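Local coordinates for N-acetylglucosamine-6-phosphate deacetylase (Thermotoga maritima, PDB 1O12), which probably removes the acetyl group from N-acetylglucosamine-6-phosphate by hydrolysis, using one divalent metal cation per subunit, at residues A[21-26]-A[342-347]; A[53-58]-A[324-329]; A[147-152]-A[174-179]; A[210-215]-A[242-247]; A[237-242]-A[265-270]. One frame throughout, in Å; residues are numbered along the deposited sequence.

Contact 1. Residues A[21-26]-A[342-347]; sequences VDPIDG and RGRIAE
D22 and R344 meet side-on: NE of R344 donates to OD1 of D22 at 2.8 Å, while NH2 of R344 reaches OD2 of D22 at 3.2 Å, with a weaker reach of NE to OD2. The pairing is not flat, for the carboxylate and guanidinium planes stand 51° apart. OD1 has a second donor, the backbone N of I345 at 2.9 Å; this almost straight bond arrives on the anti lone pair and leaves the syn side to R344. With CG anti to the backbone N (chi1 -175°), the D22 carboxylate can also close an Asx turn on its own loop, where OD2 accepts from I24 N and, at 2.8 Å, from D25 N. A short acid is therefore well suited here, since it ties its own turn and still reaches the other segment.

R344 folds back through bends at chi2 and chi3. Its guanidinium carries CD1 of I24 over one face, 3.6 Å above the plane, and has OD2 of D25 at its edge as a longer salt-bridge partner. Water 1 bridges OD2 of D25 and O of I345. Alongside, CG of P23 rests on O of G343, whose positive phi is easy for glycine, and CD1 of I345 packs on O of V21.

Further out, P23 and I24 lean on Y331 of helix 322-336, and I345 packs on L53 and P55 of strand 52-59. The contact thus pins the turn after strand 18-22 to the loop before strand 353-356. Five donors, two of them from a positive guanidinium, surround one largely buried carboxylate, which would probably keep D22 ionised.

Contact 2. Residues A[53-58]-A[324-329]; sequences LMPGFV and ELAKVS
M54, a selenomethionine in this crystal, points its methyl at helix 322-336 from strand 52-59, which runs from the small beta domain toward the barrel of the TIM-barrel-type amidohydrolase fold. Segments 53-55 and 324-329 run roughly parallel, at 35°, with axes 8.7 Å apart.

The M54 chain runs straight through chi2 and bends at chi3 (66°), which brings CE end-on against the helix backbone, 3.5 Å from N of A326. The same methyl lies beside CB of L325 and CB of A326. Alanine suits this place because its single methyl lets the long, unbranched side chain come in close to the helix; CD of P55 touches that same CB. The proline ring thus offers an apolar surface to A326, while its backbone O is still available to water 2.

F57 comes at S329 obliquely, with CD2 of its ring 3.4 Å from OG of S329. The ring also meets F307, and it packs on V311 of helix 307-318. S329 holds its OG between the backbone N and the carbonyl carbon (chi1 65°), which turns the hydroxyl back along the helix to donate to O of L325 at 2.6 Å. That carbonyl also receives N of S329, the two donors arriving from opposite faces of its plane. A small hydroxyl residue thus satisfies its own polar group in a buried, mostly apolar setting. Water 2 donates both to OG of S329 and to O of P55, and it lies at the edge of the F57 ring.

Strand and helix are also joined through their backbones: N of V58 donates to O of S329 at 3.0 Å, meeting the oxygen nearly along the C=O axis.

Contact 3. Residues A[147-152]-A[174-179]; sequences PSEREL and LLRLVK
NH1 of R176 donates to OE2 of E149 at 2.6 Å in a salt bridge that is almost straight, at 172°. It ties the short helical turn 149-152 to the helically coiled segment 174-179, two connections around the TIM-barrel-type amidohydrolase domain that lie on opposite sides of strand 159-164 in sequence. The acid is met on the syn side of OE2, and the carboxylate and guanidinium planes are nearly coplanar, 20° apart. E149 reaches the arginine by placing CG anti to the backbone N (chi1 -161°) and then bending at chi2. R176 bends at chi3, and the two side chains cross at about a right angle.

L152 packs against the arginine of this pair. Its CD2 sits 3.5 Å above the guanidinium plane, over the centre of one face, while the carboxylate occupies the edge. Arginine suits the border of the contact because its flat end can take an acid at the rim and a methyl on the face together. The other branch of L152 turns inward: CD1 meets CD2 of L177 at 3.7 Å, the two leucines sliding past each other in opposite directions, and it lies close to CD2 of L174.

S148 is the N-cap of the turn, its OG accepting from N of E151, and so steadies the helix that presents E149 and L152. P147, just before the cap, packs on Y130 and I168. E151 faces away to R145 and Y130, while O of L152 accepts from R180. At the inner end of the interface, CB of P147 touches CD2 of L174 at 3.8 Å.

Contact 4. Residues A[210-215]-A[242-247]; sequences FPNGLK and GVHLSR
Two loops at the C-terminal ends of the parallel strands 206-207 and 235-239 meet here, at the mouth of the TIM-barrel-type fold where amidohydrolases carry their active site. N212 and G213 on one loop and H244 on the other are predicted to bind substrate.

N212 carries the contact. Its ND2 donates to O of H244 at 2.9 Å, in the carbonyl plane on a lone pair, with the oxygen also close to the plane of the amide. OD1 of the same amide comes to the edge of the H244 imidazole, 3.8 Å from CD2, with the amide and ring planes 88° apart. Asparagine suits this place because one flat group can anchor the neighbouring loop by its N-H while its oxygen lies beside the ring. The ring has its polar partner on the other side: ND1 of H244 bonds to D241, which should help to set its rotation.

Below, CG of L245 packs on CD of P211 at 4.1 Å, and its CD1 lies near O of F210. The peptide before P211 is cis, and P211 begins a type II turn to L214; the positive phi of G213, the third residue of that turn, would crowd a side chain against the preceding carbonyl. CB of P211 sits over one face of the F210 ring.

The contact is also part of the dimer: H219 of the second subunit packs on P211 and N212, and the backbone O of R220 of the second subunit bonds to OG of S246. Beneath the loops, F210 is wedged between helix 223-230 and V253 of helix 247-257, while L245 rests on V250 of that latter helix.

Contact 5. Residues A[237-242]-A[265-270]; sequences ELICDG and VTDSIS
I239 reaches across to D267, the predicted proton donor and acceptor of the active site. From CB the chain divides. CG2, the branch anti to the backbone N, heads for O of T266, whereas CG1 (chi1 -63°) touches CB of D267, at 3.8 Å, and CG1 of V265, at 4.1 Å. At the tip, CD1 rests on D267, 3.5 Å from its CB and 3.4 Å from its OD2. A branched apolar residue suits this place, filling the space beside the carboxylate without offering it a hydrogen bond. The other oxygen of D267, OD1, bonds to H63.

V265 also packs on E237: its CG2 lies 3.4 Å from OE2, while that carboxylate is held by R206, by H61 and by the backbone N of H209, which would satisfy a buried charge. Between the backbones the direct bond, from N of V265 to O of L238, is weak; water 3 links them as well, donating to O of L238 and O of V265 and accepting from N of C240.

The contact lies where parallel strands 235-239 and 262-265 lead into their active-site loops; strand 61-65 packs against V265 and D267, and strand 206-207 flanks E237 on the far side.

Overall arrangement
Starting from the N terminus, the turn after strand 18-22 waits for residues 342-347 near the other end of the chain, so contact 1 closes the widest loop and encloses all the others. Contact 2 opens soon after, on strand 52-59, and closes on helix 322-336; it touches contact 1, since strands 18-22 and 52-59 are neighbours, and joins the small beta domain to the barrel. Inside it, contact 3 closes a short loop about strand 159-164 before contact 4 opens. Contacts 4 and 5 cross and share G242, linking successive loops at the active-site end of strands 206-207, 235-239 and 262-265. Contact 3 stands apart, its centre about 27 Å from that of contact 5.

Contact 1. Residues A[21-26]-A[342-347]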
# COMPACT_ATOMS: atom_id res chain seq x y z
N VAL A 21 -4.00 21.94 20.57
CA VAL A 21 -3.94 20.70 19.84
C VAL A 21 -3.00 19.72 20.47
O VAL A 21 -1.80 19.92 20.47
CB VAL A 21 -3.48 20.93 18.40
CG1 VAL A 21 -3.58 19.66 17.63
CG2 VAL A 21 -4.29 22.05 17.75
N ASP A 22 -3.57 18.65 21.02
CA ASP A 22 -2.81 17.57 21.63
C ASP A 22 -3.06 16.29 20.79
O ASP A 22 -4.19 15.99 20.39
CB ASP A 22 -3.26 17.35 23.09
CG ASP A 22 -2.41 16.32 23.82
OD1 ASP A 22 -1.25 16.62 24.14
OD2 ASP A 22 -2.90 15.20 24.06
N PRO A 23 -2.00 15.53 20.51
CA PRO A 23 -2.05 14.30 19.72
C PRO A 23 -2.97 13.26 20.32
O PRO A 23 -3.48 12.40 19.63
CB PRO A 23 -0.63 13.77 19.77
CG PRO A 23 0.19 14.96 20.18
CD PRO A 23 -0.68 15.69 21.13
N ILE A 24 -3.17 13.33 21.63
CA ILE A 24 -3.98 12.33 22.30
C ILE A 24 -5.34 12.80 22.78
O ILE A 24 -6.34 12.12 22.62
CB ILE A 24 -3.20 11.72 23.49
CG1 ILE A 24 -2.03 10.89 22.96
CG2 ILE A 24 -4.10 10.83 24.33
CD1 ILE A 24 -1.12 10.39 24.06
N ASP A 25 -5.38 13.99 23.36
CA ASP A 25 -6.62 14.52 23.86
C ASP A 25 -7.43 15.25 22.80
O ASP A 25 -8.53 15.71 23.07
CB ASP A 25 -6.33 15.44 25.07
CG ASP A 25 -5.70 14.69 26.23
OD1 ASP A 25 -6.10 13.52 26.47
OD2 ASP A 25 -4.81 15.26 26.91
N GLY A 26 -6.90 15.37 21.59
CA GLY A 26 -7.67 16.05 20.56
C GLY A 26 -7.44 17.56 20.52
O GLY A 26 -6.50 18.07 21.14
N ARG A 342 7.57 15.50 25.91
CA ARG A 342 7.59 16.41 24.77
C ARG A 342 6.49 15.92 23.83
O ARG A 342 5.93 14.86 24.05
CB ARG A 342 8.95 16.30 24.08
CG ARG A 342 9.70 17.59 23.88
CD ARG A 342 10.19 18.16 25.18
NE ARG A 342 11.21 17.34 25.83
CZ ARG A 342 12.42 17.09 25.33
NH1 ARG A 342 12.77 17.61 24.15
NH2 ARG A 342 13.29 16.35 26.01
N GLY A 343 6.17 16.70 22.81
CA GLY A 343 5.15 16.31 21.83
C GLY A 343 3.74 16.30 22.37
O GLY A 343 2.85 15.65 21.83
N ARG A 344 3.52 17.04 23.45
CA ARG A 344 2.22 17.09 24.07
C ARG A 344 1.94 18.47 24.63
O ARG A 344 2.85 19.28 24.84
CB ARG A 344 2.16 16.09 25.24
CG ARG A 344 2.36 14.61 24.86
CD ARG A 344 1.14 14.09 24.13
NE ARG A 344 -0.11 14.20 24.88
CZ ARG A 344 -0.41 13.49 25.98
NH1 ARG A 344 0.45 12.61 26.49
NH2 ARG A 344 -1.61 13.65 26.56
N ILE A 345 0.65 18.73 24.84
CA ILE A 345 0.17 19.94 25.48
C ILE A 345 -0.75 19.35 26.52
O ILE A 345 -1.97 19.33 26.35
CB ILE A 345 -0.68 20.86 24.59
CG1 ILE A 345 0.16 21.42 23.42
CG2 ILE A 345 -1.18 22.04 25.45
CD1 ILE A 345 -0.57 22.51 22.61
N ALA A 346 -0.14 18.84 27.58
CA ALA A 346 -0.84 18.23 28.69
C ALA A 346 -0.11 18.56 30.00
O ALA A 346 1.10 18.74 30.04
CB ALA A 346 -0.90 16.70 28.49
N GLU A 347 -0.86 18.64 31.08
CA GLU A 347 -0.26 18.94 32.37
C GLU A 347 0.85 17.97 32.75
O GLU A 347 0.70 16.75 32.66
CB GLU A 347 -1.36 18.96 33.43
CG GLU A 347 -2.12 20.26 33.38
CD GLU A 347 -3.42 20.23 34.13
OE1 GLU A 347 -3.48 19.51 35.17
OE2 GLU A 347 -4.38 20.94 33.69
O HOH W 1 -4.19 18.02 27.37

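Contact 2. Residues A[53-58]-A[324-329]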
# COMPACT_ATOMS: atom_id res chain seq x y z
N LEU A 53 -2.36 26.34 18.74
CA LEU A 53 -1.20 26.07 19.60
C LEU A 53 -0.94 24.57 19.47
O LEU A 53 -1.84 23.76 19.70
CB LEU A 53 -1.51 26.39 21.05
CG LEU A 53 -0.26 26.41 21.95
CD1 LEU A 53 0.49 27.70 21.69
CD2 LEU A 53 -0.63 26.33 23.45
N MSE A 54 0.28 24.22 19.09
CA MSE A 54 0.64 22.81 18.92
C MSE A 54 1.97 22.52 19.62
O MSE A 54 2.71 23.45 19.98
CB MSE A 54 0.82 22.47 17.44
CG MSE A 54 -0.29 22.89 16.50
SE MSE A 54 0.13 22.37 14.62
CE MSE A 54 0.05 20.41 14.91
N PRO A 55 2.29 21.23 19.83
CA PRO A 55 3.55 20.85 20.48
C PRO A 55 4.68 21.31 19.54
O PRO A 55 4.50 21.32 18.33
CB PRO A 55 3.46 19.32 20.54
CG PRO A 55 1.98 19.09 20.64
CD PRO A 55 1.43 20.05 19.61
N GLY A 56 5.82 21.72 20.10
CA GLY A 56 6.92 22.16 19.27
C GLY A 56 7.30 21.08 18.26
O GLY A 56 7.44 19.92 18.62
N PHE A 57 7.44 21.46 17.00
CA PHE A 57 7.79 20.52 15.94
C PHE A 57 9.14 19.89 16.24
O PHE A 57 9.97 20.48 16.95
CB PHE A 57 7.86 21.23 14.59
CG PHE A 57 6.55 21.84 14.17
CD1 PHE A 57 6.52 22.97 13.35
CD2 PHE A 57 5.34 21.28 14.59
CE1 PHE A 57 5.30 23.52 12.95
CE2 PHE A 57 4.12 21.83 14.20
CZ PHE A 57 4.10 22.95 13.38
N VAL A 58 9.33 18.69 15.70
CA VAL A 58 10.53 17.91 15.85
C VAL A 58 11.05 17.45 14.48
O VAL A 58 10.32 16.77 13.74
CB VAL A 58 10.25 16.66 16.74
CG1 VAL A 58 11.52 15.83 16.87
CG2 VAL A 58 9.70 17.11 18.14
N GLU A 324 -4.02 15.20 13.88
CA GLU A 324 -3.17 14.22 13.23
C GLU A 324 -1.83 14.80 12.82
O GLU A 324 -0.82 14.08 12.77
CB GLU A 324 -3.86 13.66 11.98
CG GLU A 324 -5.04 12.75 12.25
CD GLU A 324 -5.87 12.61 11.00
OE1 GLU A 324 -6.45 13.64 10.60
OE2 GLU A 324 -5.94 11.51 10.41
N LEU A 325 -1.84 16.10 12.50
CA LEU A 325 -0.64 16.82 12.10
C LEU A 325 0.30 16.92 13.28
O LEU A 325 1.51 17.03 13.09
CB LEU A 325 -0.97 18.22 11.63
CG LEU A 325 -1.23 18.47 10.15
CD1 LEU A 325 -1.51 19.98 9.97
CD2 LEU A 325 -0.05 18.03 9.31
N ALA A 326 -0.25 16.91 14.49
CA ALA A 326 0.59 16.97 15.67
C ALA A 326 1.38 15.66 15.82
O ALA A 326 2.51 15.65 16.33
CB ALA A 326 -0.25 17.21 16.91
N LYS A 327 0.78 14.55 15.39
CA LYS A 327 1.46 13.28 15.54
C LYS A 327 2.61 13.19 14.56
O LYS A 327 3.72 12.82 14.94
CB LYS A 327 0.50 12.14 15.32
CG LYS A 327 -0.64 12.11 16.31
CD LYS A 327 -1.52 10.91 16.02
CE LYS A 327 -2.53 10.68 17.12
NZ LYS A 327 -3.15 9.34 16.92
N VAL A 328 2.34 13.57 13.31
CA VAL A 328 3.36 13.52 12.29
C VAL A 328 4.42 14.60 12.41
O VAL A 328 5.54 14.42 11.94
CB VAL A 328 2.73 13.56 10.87
CG1 VAL A 328 1.70 12.45 10.73
CG2 VAL A 328 2.11 14.95 10.56
N SER A 329 4.08 15.72 13.03
CA SER A 329 5.06 16.79 13.16
C SER A 329 5.85 16.78 14.46
O SER A 329 6.87 17.44 14.54
CB SER A 329 4.42 18.17 12.96
OG SER A 329 3.49 18.44 13.99
O HOH W 2 3.02 19.07 16.93

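Contact 3. Residues A[147-152]-A[174-179]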
# COMPACT_ATOMS: atom_id res chain seq x y z
N PRO A 147 29.88 -1.77 8.81
CA PRO A 147 30.20 -1.43 10.19
C PRO A 147 31.27 -2.38 10.71
O PRO A 147 31.31 -3.56 10.34
CB PRO A 147 28.87 -1.61 10.91
CG PRO A 147 28.16 -2.65 10.06
CD PRO A 147 28.48 -2.19 8.68
N SER A 148 32.14 -1.87 11.58
CA SER A 148 33.23 -2.65 12.13
C SER A 148 33.24 -2.48 13.63
O SER A 148 32.76 -1.47 14.13
CB SER A 148 34.56 -2.14 11.58
OG SER A 148 34.88 -0.90 12.19
N GLU A 149 33.81 -3.45 14.34
CA GLU A 149 33.89 -3.40 15.81
C GLU A 149 34.67 -2.16 16.24
O GLU A 149 34.40 -1.58 17.30
CB GLU A 149 34.59 -4.66 16.33
CG GLU A 149 34.36 -4.97 17.79
CD GLU A 149 33.01 -5.60 18.03
OE1 GLU A 149 32.60 -6.43 17.18
OE2 GLU A 149 32.36 -5.28 19.05
N ARG A 150 35.65 -1.78 15.41
CA ARG A 150 36.49 -0.61 15.65
C ARG A 150 35.69 0.69 15.56
O ARG A 150 35.92 1.63 16.32
CB ARG A 150 37.63 -0.58 14.62
CG ARG A 150 38.52 0.68 14.62
CD ARG A 150 39.55 0.59 13.47
NE ARG A 150 40.21 -0.73 13.46
CZ ARG A 150 41.10 -1.15 12.55
NH1 ARG A 150 41.48 -0.36 11.54
NH2 ARG A 150 41.62 -2.38 12.66
N GLU A 151 34.75 0.77 14.62
CA GLU A 151 33.96 1.99 14.51
C GLU A 151 32.79 1.98 15.50
O GLU A 151 32.45 3.01 16.07
CB GLU A 151 33.44 2.19 13.08
CG GLU A 151 34.53 2.60 12.12
CD GLU A 151 34.02 2.76 10.70
OE1 GLU A 151 33.28 3.73 10.43
OE2 GLU A 151 34.37 1.90 9.85
N LEU A 152 32.20 0.82 15.71
CA LEU A 152 31.09 0.75 16.62
C LEU A 152 31.45 1.43 17.93
O LEU A 152 30.60 2.04 18.59
CB LEU A 152 30.74 -0.70 16.88
CG LEU A 152 29.38 -0.85 17.57
CD1 LEU A 152 28.27 -0.60 16.52
CD2 LEU A 152 29.24 -2.25 18.21
N LEU A 174 25.21 -3.22 14.65
CA LEU A 174 24.51 -1.97 14.92
C LEU A 174 23.45 -2.15 16.00
O LEU A 174 23.12 -1.21 16.70
CB LEU A 174 23.89 -1.41 13.64
CG LEU A 174 24.85 -1.19 12.48
CD1 LEU A 174 24.06 -0.70 11.28
CD2 LEU A 174 25.97 -0.20 12.85
N LEU A 175 22.93 -3.36 16.15
CA LEU A 175 21.92 -3.59 17.17
C LEU A 175 22.46 -3.30 18.56
O LEU A 175 21.70 -3.10 19.51
CB LEU A 175 21.44 -5.02 17.13
CG LEU A 175 20.68 -5.31 15.85
CD1 LEU A 175 20.50 -6.81 15.72
CD2 LEU A 175 19.36 -4.57 15.90
N ARG A 176 23.77 -3.28 18.70
CA ARG A 176 24.28 -3.02 20.01
C ARG A 176 24.17 -1.57 20.39
O ARG A 176 24.39 -1.22 21.55
CB ARG A 176 25.71 -3.49 20.11
CG ARG A 176 25.75 -5.00 20.20
CD ARG A 176 27.12 -5.51 19.94
NE ARG A 176 28.07 -4.85 20.84
CZ ARG A 176 29.37 -4.85 20.62
NH1 ARG A 176 29.85 -5.47 19.55
NH2 ARG A 176 30.18 -4.21 21.46
N LEU A 177 23.77 -0.73 19.43
CA LEU A 177 23.65 0.71 19.67
C LEU A 177 22.39 1.13 20.36
O LEU A 177 22.38 2.13 21.07
CB LEU A 177 23.75 1.49 18.36
CG LEU A 177 25.08 1.31 17.63
CD1 LEU A 177 25.07 2.16 16.34
CD2 LEU A 177 26.22 1.73 18.54
N VAL A 178 21.32 0.36 20.18
CA VAL A 178 20.05 0.73 20.79
C VAL A 178 20.15 0.92 22.30
O VAL A 178 19.48 1.80 22.85
CB VAL A 178 18.96 -0.29 20.44
CG1 VAL A 178 17.63 0.09 21.13
CG2 VAL A 178 18.77 -0.32 18.93
N LYS A 179 20.98 0.13 22.96
CA LYS A 179 21.12 0.25 24.41
C LYS A 179 21.83 1.55 24.77
O LYS A 179 21.89 1.91 25.93
CB LYS A 179 21.89 -0.95 25.01
CG LYS A 179 23.37 -0.99 24.61
CD LYS A 179 24.08 -2.33 24.88
CE LYS A 179 25.54 -2.28 24.31
NZ LYS A 179 26.31 -3.59 24.33

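Contact 4. Residues A[210-215]-A[242-247]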
# COMPACT_ATOMS: atom_id res chain seq x y z
N PHE A 210 11.02 7.33 3.41
CA PHE A 210 10.25 6.34 2.64
C PHE A 210 9.54 7.07 1.49
O PHE A 210 8.93 8.12 1.70
CB PHE A 210 9.21 5.71 3.57
CG PHE A 210 8.28 4.72 2.91
CD1 PHE A 210 8.53 3.36 2.99
CD2 PHE A 210 7.15 5.16 2.22
CE1 PHE A 210 7.69 2.44 2.41
CE2 PHE A 210 6.29 4.25 1.62
CZ PHE A 210 6.55 2.89 1.72
N PRO A 211 9.59 6.51 0.28
CA PRO A 211 10.25 5.26 -0.08
C PRO A 211 11.52 5.52 -0.88
O PRO A 211 12.01 4.62 -1.58
CB PRO A 211 9.21 4.59 -0.94
CG PRO A 211 8.78 5.76 -1.78
CD PRO A 211 8.66 6.91 -0.79
N ASN A 212 12.05 6.73 -0.80
CA ASN A 212 13.27 7.01 -1.56
C ASN A 212 14.44 6.16 -1.04
O ASN A 212 14.61 5.99 0.16
CB ASN A 212 13.65 8.50 -1.47
CG ASN A 212 12.45 9.44 -1.59
OD1 ASN A 212 11.98 10.00 -0.59
ND2 ASN A 212 11.96 9.63 -2.82
N GLY A 213 15.23 5.62 -1.96
CA GLY A 213 16.39 4.82 -1.55
C GLY A 213 16.08 3.40 -1.13
O GLY A 213 16.76 2.83 -0.28
N LEU A 214 15.04 2.82 -1.72
CA LEU A 214 14.66 1.45 -1.39
C LEU A 214 14.24 0.72 -2.65
O LEU A 214 13.90 1.34 -3.68
CB LEU A 214 13.50 1.45 -0.41
CG LEU A 214 13.78 2.19 0.91
CD1 LEU A 214 12.47 2.78 1.43
CD2 LEU A 214 14.42 1.23 1.92
N LYS A 215 14.28 -0.61 -2.61
CA LYS A 215 13.84 -1.35 -3.77
C LYS A 215 12.31 -1.18 -3.72
O LYS A 215 11.71 -1.14 -2.64
CB LYS A 215 14.20 -2.82 -3.65
CG LYS A 215 13.90 -3.62 -4.91
CD LYS A 215 15.11 -3.73 -5.85
CE LYS A 215 16.17 -4.70 -5.35
NZ LYS A 215 17.39 -4.64 -6.19
N GLY A 242 6.50 17.55 -2.34
CA GLY A 242 5.85 17.36 -3.62
C GLY A 242 6.75 16.77 -4.68
O GLY A 242 6.28 16.42 -5.77
N VAL A 243 8.04 16.65 -4.37
CA VAL A 243 9.02 16.09 -5.29
C VAL A 243 9.50 14.69 -4.85
O VAL A 243 9.48 13.76 -5.66
CB VAL A 243 10.21 17.05 -5.43
CG1 VAL A 243 11.17 16.55 -6.50
CG2 VAL A 243 9.67 18.44 -5.77
N HIS A 244 9.96 14.54 -3.59
CA HIS A 244 10.40 13.23 -3.10
C HIS A 244 9.24 12.23 -3.16
O HIS A 244 9.46 11.02 -3.29
CB HIS A 244 10.95 13.34 -1.69
CG HIS A 244 12.32 13.95 -1.63
ND1 HIS A 244 12.54 15.29 -1.84
CD2 HIS A 244 13.54 13.38 -1.48
CE1 HIS A 244 13.84 15.53 -1.82
NE2 HIS A 244 14.47 14.39 -1.61
N LEU A 245 8.02 12.74 -3.04
CA LEU A 245 6.79 11.95 -3.18
C LEU A 245 5.78 12.87 -3.84
O LEU A 245 5.77 14.09 -3.59
CB LEU A 245 6.18 11.54 -1.85
CG LEU A 245 6.84 10.60 -0.87
CD1 LEU A 245 7.97 11.32 -0.17
CD2 LEU A 245 5.77 10.18 0.16
N SER A 246 4.92 12.32 -4.68
CA SER A 246 3.90 13.17 -5.28
C SER A 246 2.77 13.26 -4.27
O SER A 246 2.70 12.46 -3.32
CB SER A 246 3.38 12.55 -6.58
OG SER A 246 2.74 11.30 -6.35
N ARG A 247 1.89 14.23 -4.47
CA ARG A 247 0.76 14.36 -3.58
C ARG A 247 -0.03 13.01 -3.54
O ARG A 247 -0.45 12.57 -2.48
CB ARG A 247 -0.10 15.56 -4.03
CG ARG A 247 -1.45 15.21 -4.68
CD ARG A 247 -2.65 15.84 -3.93
NE ARG A 247 -2.59 17.30 -3.92
CZ ARG A 247 -3.37 18.09 -3.17
NH1 ARG A 247 -3.24 19.42 -3.24
NH2 ARG A 247 -4.28 17.54 -2.36

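Contact 5. Residues A[237-242]-A[265-270]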
# COMPACT_ATOMS: atom_id res chain seq x y z
N GLU A 237 9.36 7.91 7.66
CA GLU A 237 9.53 9.33 7.58
C GLU A 237 9.22 9.74 6.13
O GLU A 237 9.52 9.02 5.20
CB GLU A 237 10.93 9.77 8.10
CG GLU A 237 12.11 9.56 7.22
CD GLU A 237 13.43 10.01 7.88
OE1 GLU A 237 14.39 10.24 7.13
OE2 GLU A 237 13.52 10.12 9.13
N LEU A 238 8.56 10.88 5.96
CA LEU A 238 8.19 11.36 4.64
C LEU A 238 8.63 12.80 4.37
O LEU A 238 8.44 13.68 5.20
CB LEU A 238 6.67 11.31 4.48
CG LEU A 238 5.76 10.12 4.79
CD1 LEU A 238 4.34 10.53 4.35
CD2 LEU A 238 6.22 8.84 4.06
N ILE A 239 9.20 13.06 3.20
CA ILE A 239 9.60 14.42 2.85
C ILE A 239 8.44 15.02 2.04
O ILE A 239 8.30 14.68 0.87
CB ILE A 239 10.88 14.44 2.01
CG1 ILE A 239 12.04 13.85 2.81
CG2 ILE A 239 11.19 15.87 1.54
CD1 ILE A 239 13.22 13.42 1.95
N CYS A 240 7.63 15.90 2.63
CA CYS A 240 6.50 16.46 1.92
C CYS A 240 6.70 17.70 1.09
O CYS A 240 6.04 18.71 1.31
CB CYS A 240 5.35 16.71 2.86
SG CYS A 240 4.75 15.20 3.47
N ASP A 241 7.58 17.60 0.11
CA ASP A 241 7.91 18.71 -0.75
C ASP A 241 7.28 18.60 -2.12
O ASP A 241 7.51 19.46 -2.97
CB ASP A 241 9.42 18.84 -0.89
CG ASP A 241 10.07 17.59 -1.43
OD1 ASP A 241 11.32 17.59 -1.51
OD2 ASP A 241 9.36 16.61 -1.76
N GLY A 242 6.50 17.55 -2.34
CA GLY A 242 5.85 17.36 -3.62
C GLY A 242 6.75 16.77 -4.68
O GLY A 242 6.28 16.42 -5.77
N VAL A 265 9.55 15.02 8.18
CA VAL A 265 10.98 15.26 8.19
C VAL A 265 11.27 16.32 7.11
O VAL A 265 10.49 16.50 6.18
CB VAL A 265 11.69 13.89 7.88
CG1 VAL A 265 12.68 14.03 6.81
CG2 VAL A 265 12.29 13.29 9.15
N THR A 266 12.40 16.99 7.21
CA THR A 266 12.72 18.01 6.23
C THR A 266 13.77 17.54 5.21
O THR A 266 13.59 17.75 4.01
CB THR A 266 13.16 19.30 6.99
OG1 THR A 266 12.54 20.44 6.39
CG2 THR A 266 14.66 19.45 7.01
N ASP A 267 14.83 16.87 5.68
CA ASP A 267 15.92 16.39 4.82
C ASP A 267 16.48 17.61 4.08
O ASP A 267 17.01 17.52 2.98
CB ASP A 267 15.42 15.33 3.82
CG ASP A 267 16.57 14.59 3.06
OD1 ASP A 267 17.58 14.16 3.68
OD2 ASP A 267 16.44 14.42 1.83
N SER A 268 16.34 18.75 4.73
CA SER A 268 16.80 20.02 4.22
C SER A 268 18.33 20.10 4.16
O SER A 268 19.04 19.47 4.95
CB SER A 268 16.24 21.11 5.13
OG SER A 268 16.76 22.39 4.87
N ILE A 269 18.84 20.87 3.22
CA ILE A 269 20.28 21.07 3.14
C ILE A 269 20.57 22.57 3.31
O ILE A 269 19.64 23.37 3.34
CB ILE A 269 20.86 20.56 1.81
CG1 ILE A 269 20.23 21.30 0.63
CG2 ILE A 269 20.64 19.06 1.72
CD1 ILE A 269 20.72 20.80 -0.73
N SER A 270 21.84 22.92 3.46
CA SER A 270 22.27 24.31 3.61
C SER A 270 21.65 25.27 2.59
O SER A 270 21.33 26.41 2.92
CB SER A 270 23.80 24.40 3.50
OG SER A 270 24.23 23.85 2.26
O HOH W 3 7.81 16.30 5.32